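Local coordinates for protein dihydrodipicolinate synthase (Bacillus anthracis, PDB 3HIJ) that condenses pyruvate, held as a Schiff base on a lysine, with aspartate semialdehyde in the lysine and diaminopimelate biosynthesis pathway, working as a tetramer, at residues 101-106 against 133-138. Numbering follows the deposited sequence.
Sequences AVMLVA and MLYNVP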
loop_
_atom_site.group_PDB
_atom_site.type_symbol
_atom_site.label_atom_id
_atom_site.label_comp_id
_atom_site.label_asym_id
_atom_site.label_seq_id
_atom_site.Cartn_x
_atom_site.Cartn_y
_atom_site.Cartn_z
ATOM N N ALA A 101 11.800 33.303 -0.408
ATOM C CA ALA A 101 11.560 32.161 0.491
ATOM C C ALA A 101 12.166 30.953 -0.179
ATOM O O ALA A 101 12.448 30.999 -1.403
ATOM C CB ALA A 101 10.069 31.935 0.664
ATOM N N VAL A 102 12.315 29.866 0.573
ATOM C CA VAL A 102 12.751 28.614 -0.054
ATOM C C VAL A 102 11.794 27.522 0.331
ATOM O O VAL A 102 11.211 27.558 1.458
ATOM C CB VAL A 102 14.212 28.223 0.290
ATOM C CG1 VAL A 102 15.209 29.241 -0.279
ATOM C CG2 VAL A 102 14.443 28.038 1.839
ATOM N N MET A 103 11.612 26.571 -0.586
ATOM C CA MET A 103 10.796 25.383 -0.337
ATOM C C MET A 103 11.737 24.153 -0.210
ATOM O O MET A 103 12.610 23.969 -1.054
ATOM C CB MET A 103 9.794 25.160 -1.475
ATOM C CG MET A 103 8.889 23.942 -1.184
ATOM S SD MET A 103 7.787 23.628 -2.548
ATOM C CE MET A 103 8.959 23.142 -3.876
ATOM N N LEU A 104 11.570 23.355 0.841
ATOM C CA LEU A 104 12.481 22.264 1.126
ATOM C C LEU A 104 11.716 20.983 1.112
ATOM O O LEU A 104 10.935 20.709 2.020
ATOM C CB LEU A 104 13.077 22.431 2.544
ATOM C CG LEU A 104 13.885 23.690 2.763
ATOM C CD1 LEU A 104 14.520 23.684 4.169
ATOM C CD2 LEU A 104 14.935 23.923 1.644
ATOM N N VAL A 105 11.939 20.158 0.098
ATOM C CA VAL A 105 11.264 18.836 0.048
ATOM C C VAL A 105 11.749 17.830 1.070
ATOM O O VAL A 105 12.922 17.827 1.467
ATOM C CB VAL A 105 11.411 18.228 -1.396
ATOM C CG1 VAL A 105 12.871 17.774 -1.722
ATOM C CG2 VAL A 105 10.405 17.112 -1.583
ATOM N N ALA A 106 10.898 16.930 1.495
ATOM C CA ALA A 106 11.365 15.764 2.296
ATOM C C ALA A 106 12.349 14.997 1.436
ATOM O O ALA A 106 12.046 14.750 0.262
ATOM C CB ALA A 106 10.197 14.842 2.636
ATOM N N MET A 133 9.380 27.112 3.447
ATOM C CA MET A 133 8.184 26.241 3.369
ATOM C C MET A 133 8.625 24.757 3.305
ATOM O O MET A 133 9.380 24.408 2.396
ATOM C CB MET A 133 7.405 26.601 2.114
ATOM C CG MET A 133 6.221 25.664 1.836
ATOM S SD MET A 133 5.363 26.306 0.379
ATOM C CE MET A 133 4.443 27.641 1.038
ATOM N N LEU A 134 8.219 23.910 4.238
ATOM C CA LEU A 134 8.426 22.463 4.113
ATOM C C LEU A 134 7.586 21.894 2.957
ATOM O O LEU A 134 6.585 22.500 2.553
ATOM C CB LEU A 134 8.007 21.758 5.409
ATOM C CG LEU A 134 8.706 22.355 6.605
ATOM C CD1 LEU A 134 8.173 21.686 7.900
ATOM C CD2 LEU A 134 10.291 22.277 6.512
ATOM N N TYR A 135 7.967 20.734 2.419
ATOM C CA TYR A 135 7.181 20.147 1.358
ATOM C C TYR A 135 7.125 18.660 1.623
ATOM O O TYR A 135 8.118 17.943 1.478
ATOM C CB TYR A 135 7.827 20.532 0.020
ATOM C CG TYR A 135 7.395 19.853 -1.271
ATOM C CD1 TYR A 135 6.139 19.240 -1.407
ATOM C CD2 TYR A 135 8.275 19.839 -2.376
ATOM C CE1 TYR A 135 5.771 18.685 -2.567
ATOM C CE2 TYR A 135 7.924 19.235 -3.539
ATOM C CZ TYR A 135 6.672 18.675 -3.635
ATOM O OH TYR A 135 6.305 18.112 -4.808
ATOM N N ASN A 136 5.970 18.203 2.069
ATOM C CA ASN A 136 5.716 16.790 2.324
ATOM C C ASN A 136 5.173 16.149 1.069
ATOM O O ASN A 136 4.175 16.606 0.515
ATOM C CB ASN A 136 4.717 16.654 3.508
ATOM C CG ASN A 136 4.403 15.223 3.834
ATOM O OD1 ASN A 136 5.308 14.432 4.100
ATOM N ND2 ASN A 136 3.090 14.851 3.763
ATOM N N VAL A 137 5.843 15.117 0.562
ATOM C CA VAL A 137 5.381 14.497 -0.673
ATOM C C VAL A 137 5.648 12.987 -0.612
ATOM O O VAL A 137 6.454 12.477 -1.314
ATOM C CB VAL A 137 5.957 15.217 -1.971
ATOM C CG1 VAL A 137 7.489 15.224 -2.025
ATOM C CG2 VAL A 137 5.298 14.673 -3.294
ATOM N N PRO A 138 4.923 12.256 0.238
ATOM C CA PRO A 138 5.309 10.853 0.367
ATOM C C PRO A 138 5.112 10.052 -0.936
ATOM O O PRO A 138 5.754 9.006 -1.124
ATOM C CB PRO A 138 4.412 10.346 1.529
ATOM C CG PRO A 138 3.308 11.384 1.626
ATOM C CD PRO A 138 3.949 12.668 1.257
#
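M103 and Y135 stand on the same face of the sheet through their places in the strands, and their first torsions, both with CG anti to the backbone N and beside the carbonyl carbon (chi1 -177° and 168°), bring thioether and ring together. M103 runs on extended through chi2, then bends at chi3 (66°), and that bend brings the thioether obliquely against the phenol ring, SD nearest CD2 and CG. Its SD sits 4.4 Å from the centroid of the Y135 ring, well off the normal, an oblique Met-aromatic contact; the terminal CE lies 3.7 Å from Y135 CD2. V105 lies alongside, its CG2 3.5 Å from Y135 CD2. That methyl has a second neighbour in V137 CG1, itself over a face of the tyrosine ring, near its rim. Underneath, strands 101-105 and 133-135 run parallel, joined through helix 114-126 as one beta-alpha-beta unit of the TIM barrel. M103, V105, M133 and Y135 are on the face turned to the barrel interior, though the thioether end of M133 leads off from 101-106; L104 and L134 face the helical layer, both meeting F121. Between the two segments the first rung is M133 N to V102 O at 2.7 Å, followed by L104 N to M133 O at 2.9 Å. Where Y135 N reaches L104 O the bond is bent and weak, but A106 N recovers a straighter one to Y135 O at 3.0 Å, past the end of the strand proper. The phenol OH hydrogen-bonds T46 OG1, tying the ring at its far end, and Y109 of a second subunit packs on both V105 and Y135. Just beyond Y135, N136 ND2 bonds D164 OD1, directly next in sequence to K163, the lysine that carries pyruvate as a Schiff base.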